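PDB 3I0P: malate dehydrogenase from Entamoeba histolytica, which probably catalyses the reversible, NAD-dependent oxidation of malate to oxaloacetate. Local coordinates for residues I11-L22 with A32-D43; L22-N31 with I63-K73. One frame throughout, in Å; residues are numbered along the deposited sequence.

Contact 1 (I11-L22 with A32-D43); sequences IDTIKEFMYQVL and ARMVRDTLIAAD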
loop_
_atom_site.group_PDB
_atom_site.type_symbol
_atom_site.label_atom_id
_atom_site.label_comp_id
_atom_site.label_asym_id
_atom_site.label_seq_id
_atom_site.Cartn_x
_atom_site.Cartn_y
_atom_site.Cartn_z
ATOM N N ILE A 11 -30.572 -7.985 -10.240
ATOM C CA ILE A 11 -29.261 -8.645 -10.221
ATOM C C ILE A 11 -29.310 -10.029 -10.882
ATOM O O ILE A 11 -28.460 -10.347 -11.709
ATOM C CB ILE A 11 -28.692 -8.743 -8.764
ATOM C CG1 ILE A 11 -28.324 -7.349 -8.199
ATOM C CG2 ILE A 11 -27.538 -9.728 -8.678
ATOM C CD1 ILE A 11 -27.272 -6.552 -8.982
ATOM N N ASP A 12 -30.313 -10.834 -10.527
ATOM C CA ASP A 12 -30.503 -12.156 -11.123
ATOM C C ASP A 12 -30.583 -12.101 -12.649
ATOM O O ASP A 12 -29.933 -12.899 -13.317
ATOM C CB ASP A 12 -31.747 -12.855 -10.560
ATOM C CG ASP A 12 -31.563 -13.345 -9.116
ATOM O OD1 ASP A 12 -30.549 -14.013 -8.798
ATOM O OD2 ASP A 12 -32.466 -13.079 -8.295
ATOM N N THR A 13 -31.373 -11.171 -13.191
ATOM C CA THR A 13 -31.483 -10.996 -14.647
ATOM C C THR A 13 -30.109 -10.715 -15.263
ATOM O O THR A 13 -29.712 -11.380 -16.218
ATOM C CB THR A 13 -32.481 -9.852 -15.051
ATOM O OG1 THR A 13 -33.784 -10.128 -14.529
ATOM C CG2 THR A 13 -32.586 -9.704 -16.569
ATOM N N ILE A 14 -29.399 -9.734 -14.702
ATOM C CA ILE A 14 -28.072 -9.344 -15.166
ATOM C C ILE A 14 -27.085 -10.513 -15.087
ATOM O O ILE A 14 -26.331 -10.756 -16.036
ATOM C CB ILE A 14 -27.539 -8.121 -14.371
ATOM C CG1 ILE A 14 -28.483 -6.928 -14.530
ATOM C CG2 ILE A 14 -26.121 -7.743 -14.816
ATOM C CD1 ILE A 14 -28.275 -5.835 -13.510
ATOM N N LYS A 15 -27.113 -11.220 -13.952
ATOM C CA LYS A 15 -26.305 -12.418 -13.671
ATOM C C LYS A 15 -26.486 -13.491 -14.725
ATOM O O LYS A 15 -25.514 -13.932 -15.333
ATOM C CB LYS A 15 -26.751 -13.042 -12.344
ATOM C CG LYS A 15 -25.840 -12.918 -11.160
ATOM C CD LYS A 15 -26.491 -13.614 -9.975
ATOM C CE LYS A 15 -25.459 -14.229 -9.029
ATOM N NZ LYS A 15 -25.897 -14.096 -7.601
ATOM N N GLU A 16 -27.739 -13.914 -14.920
ATOM C CA GLU A 16 -28.098 -14.992 -15.845
ATOM C C GLU A 16 -27.785 -14.623 -17.283
ATOM O O GLU A 16 -27.329 -15.462 -18.062
ATOM C CB GLU A 16 -29.588 -15.328 -15.715
ATOM C CG GLU A 16 -30.206 -16.020 -16.939
ATOM C CD GLU A 16 -29.926 -17.518 -16.999
ATOM O OE1 GLU A 16 -29.102 -18.017 -16.203
ATOM O OE2 GLU A 16 -30.531 -18.197 -17.851
ATOM N N PHE A 17 -28.025 -13.359 -17.620
ATOM C CA PHE A 17 -27.873 -12.864 -18.989
ATOM C C PHE A 17 -26.420 -12.899 -19.392
ATOM O O PHE A 17 -26.077 -13.335 -20.484
ATOM C CB PHE A 17 -28.406 -11.437 -19.106
ATOM C CG PHE A 17 -28.165 -10.809 -20.446
ATOM C CD1 PHE A 17 -28.934 -11.178 -21.553
ATOM C CD2 PHE A 17 -27.174 -9.844 -20.608
ATOM C CE1 PHE A 17 -28.718 -10.595 -22.806
ATOM C CE2 PHE A 17 -26.943 -9.253 -21.859
ATOM C CZ PHE A 17 -27.717 -9.628 -22.960
ATOM N N MET A 18 -25.571 -12.451 -18.474
ATOM C CA MET A 18 -24.139 -12.373 -18.695
ATOM C C MET A 18 -23.591 -13.776 -18.961
ATOM O O MET A 18 -22.794 -13.986 -19.872
ATOM C CB MET A 18 -23.492 -11.740 -17.472
ATOM C CG MET A 18 -22.517 -10.646 -17.793
ATOM S SD MET A 18 -22.528 -9.195 -16.717
ATOM C CE MET A 18 -22.662 -9.906 -15.068
ATOM N N TYR A 19 -24.072 -14.737 -18.183
ATOM C CA TYR A 19 -23.648 -16.120 -18.277
ATOM C C TYR A 19 -24.121 -16.790 -19.576
ATOM O O TYR A 19 -23.382 -17.580 -20.174
ATOM C CB TYR A 19 -24.147 -16.852 -17.036
ATOM C CG TYR A 19 -24.099 -18.358 -17.051
ATOM C CD1 TYR A 19 -22.894 -19.047 -16.904
ATOM C CD2 TYR A 19 -25.275 -19.098 -17.152
ATOM C CE1 TYR A 19 -22.861 -20.451 -16.896
ATOM C CE2 TYR A 19 -25.256 -20.496 -17.143
ATOM C CZ TYR A 19 -24.048 -21.161 -17.013
ATOM O OH TYR A 19 -24.040 -22.530 -16.999
ATOM N N GLN A 20 -25.339 -16.472 -20.020
ATOM C CA GLN A 20 -25.843 -17.031 -21.274
ATOM C C GLN A 20 -25.100 -16.458 -22.482
ATOM O O GLN A 20 -24.727 -17.199 -23.390
ATOM C CB GLN A 20 -27.357 -16.852 -21.429
ATOM C CG GLN A 20 -28.225 -17.536 -20.359
ATOM C CD GLN A 20 -28.056 -19.054 -20.273
ATOM O OE1 GLN A 20 -27.861 -19.744 -21.280
ATOM N NE2 GLN A 20 -28.156 -19.580 -19.051
ATOM N N VAL A 21 -24.862 -15.150 -22.483
ATOM C CA VAL A 21 -24.149 -14.525 -23.595
ATOM C C VAL A 21 -22.695 -15.027 -23.701
ATOM O O VAL A 21 -22.151 -15.171 -24.812
ATOM C CB VAL A 21 -24.216 -12.981 -23.537
ATOM C CG1 VAL A 21 -23.467 -12.361 -24.713
ATOM C CG2 VAL A 21 -25.659 -12.515 -23.539
ATOM N N LEU A 22 -22.084 -15.311 -22.553
ATOM C CA LEU A 22 -20.714 -15.819 -22.523
ATOM C C LEU A 22 -20.631 -17.250 -23.047
ATOM O O LEU A 22 -19.647 -17.625 -23.679
ATOM C CB LEU A 22 -20.124 -15.720 -21.115
ATOM C CG LEU A 22 -19.650 -14.345 -20.639
ATOM C CD1 LEU A 22 -19.575 -14.286 -19.114
ATOM C CD2 LEU A 22 -18.307 -13.994 -21.273
ATOM N N ALA A 32 -17.396 -19.060 -17.944
ATOM C CA ALA A 32 -18.539 -18.142 -17.961
ATOM C C ALA A 32 -18.986 -17.821 -16.541
ATOM O O ALA A 32 -19.306 -16.678 -16.244
ATOM C CB ALA A 32 -19.693 -18.706 -18.775
ATOM N N ARG A 33 -18.987 -18.831 -15.669
ATOM C CA ARG A 33 -19.369 -18.653 -14.271
ATOM C C ARG A 33 -18.394 -17.782 -13.476
ATOM O O ARG A 33 -18.817 -16.888 -12.745
ATOM C CB ARG A 33 -19.587 -20.000 -13.576
ATOM C CG ARG A 33 -21.041 -20.439 -13.564
ATOM C CD ARG A 33 -21.238 -21.722 -12.781
ATOM N NE ARG A 33 -20.526 -22.848 -13.373
ATOM C CZ ARG A 33 -19.676 -23.634 -12.720
ATOM N NH1 ARG A 33 -19.422 -23.445 -11.426
ATOM N NH2 ARG A 33 -19.090 -24.637 -13.366
ATOM N N MET A 34 -17.098 -18.035 -13.630
ATOM C CA MET A 34 -16.087 -17.260 -12.923
ATOM C C MET A 34 -16.164 -15.788 -13.319
ATOM O O MET A 34 -16.158 -14.921 -12.461
ATOM C CB MET A 34 -14.682 -17.825 -13.170
ATOM C CG MET A 34 -14.413 -19.169 -12.492
ATOM S SD MET A 34 -12.722 -19.737 -12.772
ATOM C CE MET A 34 -12.644 -21.222 -11.773
ATOM N N VAL A 35 -16.283 -15.529 -14.621
ATOM C CA VAL A 35 -16.329 -14.178 -15.185
ATOM C C VAL A 35 -17.589 -13.413 -14.803
ATOM O O VAL A 35 -17.512 -12.237 -14.435
ATOM C CB VAL A 35 -16.195 -14.218 -16.724
ATOM C CG1 VAL A 35 -16.523 -12.864 -17.369
ATOM C CG2 VAL A 35 -14.804 -14.688 -17.101
ATOM N N ARG A 36 -18.747 -14.062 -14.885
ATOM C CA ARG A 36 -19.978 -13.377 -14.558
ATOM C C ARG A 36 -20.070 -13.102 -13.056
ATOM O O ARG A 36 -20.606 -12.071 -12.663
ATOM C CB ARG A 36 -21.205 -14.124 -15.104
ATOM C CG ARG A 36 -21.641 -15.342 -14.318
ATOM C CD ARG A 36 -22.672 -14.991 -13.263
ATOM N NE ARG A 36 -22.932 -16.152 -12.419
ATOM C CZ ARG A 36 -23.864 -17.062 -12.671
ATOM N NH1 ARG A 36 -24.634 -16.943 -13.738
ATOM N NH2 ARG A 36 -24.037 -18.090 -11.856
ATOM N N ASP A 37 -19.532 -14.008 -12.231
ATOM C CA ASP A 37 -19.494 -13.802 -10.776
ATOM C C ASP A 37 -18.715 -12.540 -10.414
ATOM O O ASP A 37 -19.174 -11.734 -9.602
ATOM C CB ASP A 37 -18.880 -14.996 -10.047
ATOM C CG ASP A 37 -19.861 -16.139 -9.836
ATOM O OD1 ASP A 37 -21.053 -16.025 -10.197
ATOM O OD2 ASP A 37 -19.421 -17.170 -9.284
ATOM N N THR A 38 -17.548 -12.355 -11.028
ATOM C CA THR A 38 -16.735 -11.195 -10.684
ATOM C C THR A 38 -17.225 -9.947 -11.397
ATOM O O THR A 38 -17.005 -8.841 -10.911
ATOM C CB THR A 38 -15.197 -11.388 -10.882
ATOM O OG1 THR A 38 -14.724 -10.501 -11.885
ATOM C CG2 THR A 38 -14.819 -12.808 -11.233
ATOM N N LEU A 39 -17.901 -10.111 -12.529
ATOM C CA LEU A 39 -18.553 -8.964 -13.158
ATOM C C LEU A 39 -19.756 -8.506 -12.341
ATOM O O LEU A 39 -19.834 -7.327 -11.989
ATOM C CB LEU A 39 -18.915 -9.223 -14.624
ATOM C CG LEU A 39 -17.693 -9.348 -15.539
ATOM C CD1 LEU A 39 -18.090 -9.380 -17.000
ATOM C CD2 LEU A 39 -16.726 -8.192 -15.276
ATOM N N ILE A 40 -20.670 -9.421 -12.004
ATOM C CA ILE A 40 -21.822 -9.051 -11.174
ATOM C C ILE A 40 -21.404 -8.499 -9.799
ATOM O O ILE A 40 -22.020 -7.566 -9.307
ATOM C CB ILE A 40 -22.874 -10.197 -11.023
ATOM C CG1 ILE A 40 -24.204 -9.641 -10.495
ATOM C CG2 ILE A 40 -22.374 -11.309 -10.108
ATOM C CD1 ILE A 40 -25.042 -8.956 -11.525
ATOM N N ALA A 41 -20.354 -9.068 -9.206
ATOM C CA ALA A 41 -19.751 -8.541 -7.985
ATOM C C ALA A 41 -19.452 -7.058 -8.095
ATOM O O ALA A 41 -19.668 -6.304 -7.141
ATOM C CB ALA A 41 -18.481 -9.293 -7.640
ATOM N N ALA A 42 -18.961 -6.627 -9.254
ATOM C CA ALA A 42 -18.737 -5.207 -9.453
ATOM C C ALA A 42 -20.058 -4.425 -9.373
ATOM O O ALA A 42 -20.112 -3.359 -8.737
ATOM C CB ALA A 42 -18.020 -4.950 -10.753
ATOM N N ASP A 43 -21.112 -4.960 -9.997
ATOM C CA ASP A 43 -22.420 -4.291 -9.997
ATOM C C ASP A 43 -23.078 -4.347 -8.607
ATOM O O ASP A 43 -23.704 -3.381 -8.178
ATOM C CB ASP A 43 -23.366 -4.872 -11.066
ATOM C CG ASP A 43 -22.856 -4.664 -12.490
ATOM O OD1 ASP A 43 -22.449 -3.539 -12.851
ATOM O OD2 ASP A 43 -22.877 -5.640 -13.267
#
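Ile40 enters the groove of helix 11-22 as a knob among Ile11, Ile14, Lys15 and Met18, in a helical hairpin whose two arms run roughly antiparallel: the segment axes make 144° and approach to 9.0 Å. Its CG1 lies anti to the backbone N (chi1 -164°), which sends the longer branch across the groove. There CG1 of Ile40 meets CG of Lys15 at 3.7 Å, the two chains crossing at about a right angle, while CD1 of Ile40 goes on to CG2 of Ile14, also 3.7 Å. Met18 approaches from the inner side, its chain bent at chi2 and chi3; the bends lay CE against Arg36 O and Ile40 N, and 3.8 Å from CB of Leu39. That face turns to the interior, where helix 55-64 adds Phe55 against both Met18 and Leu39. Toward the connecting turn, Leu22 CD1 packs on Val35 CG1, and Ala32 CB touches both Leu22 CB and Tyr19 CD1. The outer margin is more polar. Tyr19 and Arg33 lie side by side, pointing the same way, and both find Glu29 with their polar ends. Arg36 slants past the tyrosine, ring and guanidinium planes 53° apart, and its NE makes a salt bridge with Asp37 OD1, which lies in the guanidinium plane; at another edge of the group, near its plane, Lys15 O lies 3.5 Å from NH1 of Arg36.

Contact 2 (L22-N31 with I63-K73); sequences LLKVGSDEEN and IKKGMINPTAK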
loop_
_atom_site.group_PDB
_atom_site.type_symbol
_atom_site.label_atom_id
_atom_site.label_comp_id
_atom_site.label_asym_id
_atom_site.label_seq_id
_atom_site.Cartn_x
_atom_site.Cartn_y
_atom_site.Cartn_z
ATOM N N LEU A 22 -22.084 -15.311 -22.553
ATOM C CA LEU A 22 -20.714 -15.819 -22.523
ATOM C C LEU A 22 -20.631 -17.250 -23.047
ATOM O O LEU A 22 -19.647 -17.625 -23.679
ATOM C CB LEU A 22 -20.124 -15.720 -21.115
ATOM C CG LEU A 22 -19.650 -14.345 -20.639
ATOM C CD1 LEU A 22 -19.575 -14.286 -19.114
ATOM C CD2 LEU A 22 -18.307 -13.994 -21.273
ATOM N N LEU A 23 -21.666 -18.044 -22.782
ATOM C CA LEU A 23 -21.784 -19.372 -23.378
ATOM C C LEU A 23 -21.954 -19.264 -24.888
ATOM O O LEU A 23 -21.254 -19.942 -25.641
ATOM C CB LEU A 23 -22.959 -20.138 -22.786
ATOM C CG LEU A 23 -22.807 -20.619 -21.349
ATOM C CD1 LEU A 23 -24.097 -21.271 -20.867
ATOM C CD2 LEU A 23 -21.624 -21.573 -21.225
ATOM N N LYS A 24 -22.861 -18.390 -25.320
ATOM C CA LYS A 24 -23.163 -18.211 -26.739
ATOM C C LYS A 24 -21.950 -17.824 -27.571
ATOM O O LYS A 24 -21.842 -18.261 -28.710
ATOM C CB LYS A 24 -24.285 -17.195 -26.949
ATOM C CG LYS A 24 -25.645 -17.657 -26.459
ATOM C CD LYS A 24 -26.240 -18.765 -27.315
ATOM C CE LYS A 24 -27.598 -19.170 -26.760
ATOM N NZ LYS A 24 -28.353 -20.037 -27.684
ATOM N N VAL A 25 -21.048 -17.015 -27.004
ATOM C CA VAL A 25 -19.811 -16.609 -27.705
ATOM C C VAL A 25 -18.664 -17.599 -27.491
ATOM O O VAL A 25 -17.507 -17.301 -27.798
ATOM C CB VAL A 25 -19.353 -15.174 -27.350
ATOM C CG1 VAL A 25 -20.431 -14.161 -27.721
ATOM C CG2 VAL A 25 -18.993 -15.065 -25.873
ATOM N N GLY A 26 -18.993 -18.773 -26.964
ATOM C CA GLY A 26 -18.066 -19.895 -26.951
ATOM C C GLY A 26 -17.148 -20.044 -25.752
ATOM O O GLY A 26 -16.135 -20.742 -25.845
ATOM N N SER A 27 -17.491 -19.411 -24.629
ATOM C CA SER A 27 -16.766 -19.630 -23.373
ATOM C C SER A 27 -16.940 -21.044 -22.826
ATOM O O SER A 27 -18.003 -21.646 -22.949
ATOM C CB SER A 27 -17.207 -18.636 -22.299
ATOM O OG SER A 27 -17.050 -17.306 -22.752
ATOM N N ASP A 28 -15.878 -21.563 -22.222
ATOM C CA ASP A 28 -15.976 -22.734 -21.374
ATOM C C ASP A 28 -17.005 -22.411 -20.286
ATOM O O ASP A 28 -17.046 -21.281 -19.781
ATOM C CB ASP A 28 -14.616 -23.056 -20.755
ATOM C CG ASP A 28 -14.719 -24.018 -19.583
ATOM O OD1 ASP A 28 -14.398 -25.211 -19.756
ATOM O OD2 ASP A 28 -15.140 -23.587 -18.485
ATOM N N GLU A 29 -17.832 -23.394 -19.931
ATOM C CA GLU A 29 -18.933 -23.149 -19.006
ATOM C C GLU A 29 -18.469 -22.642 -17.632
ATOM O O GLU A 29 -19.032 -21.672 -17.100
ATOM C CB GLU A 29 -19.837 -24.377 -18.878
ATOM C CG GLU A 29 -21.142 -24.087 -18.159
ATOM C CD GLU A 29 -21.057 -24.259 -16.652
ATOM O OE1 GLU A 29 -20.079 -24.862 -16.153
ATOM O OE2 GLU A 29 -21.987 -23.802 -15.961
ATOM N N GLU A 30 -17.455 -23.287 -17.059
ATOM C CA GLU A 30 -16.927 -22.828 -15.780
ATOM C C GLU A 30 -16.355 -21.407 -15.905
ATOM O O GLU A 30 -16.582 -20.572 -15.023
ATOM C CB GLU A 30 -15.892 -23.801 -15.217
ATOM C CG GLU A 30 -15.539 -23.537 -13.745
ATOM C CD GLU A 30 -14.409 -24.427 -13.226
ATOM O OE1 GLU A 30 -13.814 -25.200 -14.027
ATOM O OE2 GLU A 30 -14.123 -24.350 -12.005
ATOM N N ASN A 31 -15.638 -21.136 -17.002
ATOM C CA ASN A 31 -15.149 -19.787 -17.298
ATOM C C ASN A 31 -16.266 -18.745 -17.303
ATOM O O ASN A 31 -16.113 -17.670 -16.719
ATOM C CB ASN A 31 -14.395 -19.747 -18.629
ATOM C CG ASN A 31 -12.979 -20.328 -18.537
ATOM O OD1 ASN A 31 -12.581 -20.904 -17.512
ATOM N ND2 ASN A 31 -12.215 -20.184 -19.627
ATOM N N ILE A 63 -13.729 -10.535 -27.207
ATOM C CA ILE A 63 -13.805 -11.940 -27.617
ATOM C C ILE A 63 -14.053 -12.041 -29.144
ATOM O O ILE A 63 -13.467 -12.896 -29.836
ATOM C CB ILE A 63 -14.898 -12.701 -26.848
ATOM C CG1 ILE A 63 -14.611 -12.665 -25.343
ATOM C CG2 ILE A 63 -15.002 -14.148 -27.344
ATOM C CD1 ILE A 63 -15.736 -13.207 -24.474
ATOM N N LYS A 64 -14.910 -11.150 -29.648
ATOM C CA LYS A 64 -15.193 -11.033 -31.078
ATOM C C LYS A 64 -13.958 -10.582 -31.877
ATOM O O LYS A 64 -13.766 -11.006 -33.017
ATOM C CB LYS A 64 -16.368 -10.077 -31.310
ATOM C CG LYS A 64 -17.745 -10.731 -31.175
ATOM C CD LYS A 64 -18.872 -9.696 -31.003
ATOM C CE LYS A 64 -18.954 -8.699 -32.162
ATOM N NZ LYS A 64 -19.730 -7.464 -31.831
ATOM N N LYS A 65 -13.122 -9.734 -31.280
ATOM C CA LYS A 65 -11.880 -9.306 -31.929
ATOM C C LYS A 65 -10.691 -10.207 -31.556
ATOM O O LYS A 65 -9.535 -9.823 -31.717
ATOM C CB LYS A 65 -11.584 -7.821 -31.638
ATOM C CG LYS A 65 -12.511 -6.843 -32.379
ATOM C CD LYS A 65 -12.168 -5.373 -32.105
ATOM C CE LYS A 65 -12.943 -4.828 -30.895
ATOM N NZ LYS A 65 -12.371 -3.572 -30.323
ATOM N N GLY A 66 -10.981 -11.406 -31.057
ATOM C CA GLY A 66 -9.936 -12.397 -30.736
ATOM C C GLY A 66 -8.945 -12.017 -29.638
ATOM O O GLY A 66 -7.916 -12.671 -29.480
ATOM N N MET A 67 -9.276 -10.976 -28.869
ATOM C CA MET A 67 -8.402 -10.436 -27.821
ATOM C C MET A 67 -8.405 -11.246 -26.516
ATOM O O MET A 67 -7.525 -11.085 -25.665
ATOM C CB MET A 67 -8.773 -8.980 -27.525
ATOM C CG MET A 67 -8.728 -8.093 -28.736
ATOM S SD MET A 67 -9.333 -6.431 -28.402
ATOM C CE MET A 67 -8.001 -5.705 -27.456
ATOM N N ILE A 68 -9.398 -12.107 -26.362
ATOM C CA ILE A 68 -9.498 -12.976 -25.211
ATOM C C ILE A 68 -9.752 -14.361 -25.773
ATOM O O ILE A 68 -10.496 -14.499 -26.741
ATOM C CB ILE A 68 -10.678 -12.546 -24.288
ATOM C CG1 ILE A 68 -10.464 -11.132 -23.750
ATOM C CG2 ILE A 68 -10.862 -13.504 -23.127
ATOM C CD1 ILE A 68 -11.740 -10.461 -23.246
ATOM N N ASN A 69 -9.127 -15.374 -25.183
ATOM C CA ASN A 69 -9.477 -16.762 -25.454
ATOM C C ASN A 69 -10.447 -17.265 -24.383
ATOM O O ASN A 69 -10.041 -17.543 -23.252
ATOM C CB ASN A 69 -8.215 -17.631 -25.516
ATOM C CG ASN A 69 -8.511 -19.106 -25.789
ATOM O OD1 ASN A 69 -9.666 -19.538 -25.834
ATOM N ND2 ASN A 69 -7.454 -19.887 -25.956
ATOM N N PRO A 70 -11.737 -17.394 -24.736
ATOM C CA PRO A 70 -12.756 -17.656 -23.713
ATOM C C PRO A 70 -12.818 -19.095 -23.170
ATOM O O PRO A 70 -13.523 -19.342 -22.181
ATOM C CB PRO A 70 -14.058 -17.274 -24.418
ATOM C CG PRO A 70 -13.797 -17.552 -25.857
ATOM C CD PRO A 70 -12.325 -17.257 -26.083
ATOM N N THR A 71 -12.101 -20.032 -23.801
ATOM C CA THR A 71 -12.038 -21.422 -23.299
ATOM C C THR A 71 -10.719 -21.721 -22.599
ATOM O O THR A 71 -10.492 -22.840 -22.139
ATOM C CB THR A 71 -12.262 -22.500 -24.414
ATOM O OG1 THR A 71 -11.290 -22.342 -25.453
ATOM C CG2 THR A 71 -13.656 -22.415 -25.002
ATOM N N ALA A 72 -9.861 -20.709 -22.514
ATOM C CA ALA A 72 -8.516 -20.871 -21.977
ATOM C C ALA A 72 -8.505 -21.019 -20.465
ATOM O O ALA A 72 -9.357 -20.463 -19.765
ATOM C CB ALA A 72 -7.646 -19.706 -22.392
ATOM N N LYS A 73 -7.526 -21.771 -19.977
ATOM C CA LYS A 73 -7.278 -21.907 -18.550
ATOM C C LYS A 73 -5.797 -21.601 -18.321
ATOM O O LYS A 73 -4.999 -21.740 -19.253
ATOM C CB LYS A 73 -7.619 -23.321 -18.080
ATOM C CG LYS A 73 -9.035 -23.784 -18.411
ATOM C CD LYS A 73 -10.020 -23.543 -17.264
ATOM C CE LYS A 73 -11.374 -24.197 -17.572
ATOM N NZ LYS A 73 -12.227 -24.301 -16.356
#
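Asn31 joins the start of helix 29-45 to the turn at Asn69-Ala72 through a single amide nitrogen: its ND2 donates to Pro70 O at 3.0 Å and to Ala72 O at 2.9 Å, both acceptors close to the amide plane. Pro70 O takes a second bond, from Asp28 N at 3.2 Å, and the two donors reach it from opposite faces of its carbonyl plane. This turn is type I and opens with an Asx turn, in which Asn69 OD1 accepts from Thr71 N. On the other segment a Schellman motif with Gly26 as C-prime residue ends helix 11-24; Leu22 O accepts there from both Ser27 N and Ser27 OG. Asp28 then N-caps the next helix, its OD2 receiving Asn31 N on the anti lone pair at 2.9 Å, an almost straight bond (165°). Chi1 of 164° swings the Asp28 carboxylate away from its own N and toward Lys73 as well. That lysine, bent at chi2, crosses Glu30 at about a right angle and makes a salt bridge from NZ to Glu30 OE1 at 3.0 Å; its ion pair with Asp28 OD2 is long. Apolar packing is looser, Val25 CG2 meeting Ile63 CD1 at 4.0 Å, while Pro70 CB lies against Ser27. Three directional bonds to backbone carbonyls thus tie the helix-helix turn to the loop, and the lysine adds charge pairing that would partly balance two acidic side chains.

Both contacts use helices 11-24 and 29-45, but at different places. Contact 1 joins the arms of the hairpin along their length; contact 2 takes the bend between them and ties it to the loop that follows helix 55-64. Contact 1 is the more buried, with 9 of its 14 touching residues buried against 4 of 12, and the larger, 687 Å² against 479 Å². It is mostly apolar, and the Leu39 side chain on its inner side is about 9 Å from a bound NAD. Contact 2 relies more on hydrogen bonds and charges; its centre lies about 20 Å from the centre of the chain, against about 15 Å for contact 1. Leu22 belongs to both, and Ala32 CB packs on Leu23 CD2 where they meet.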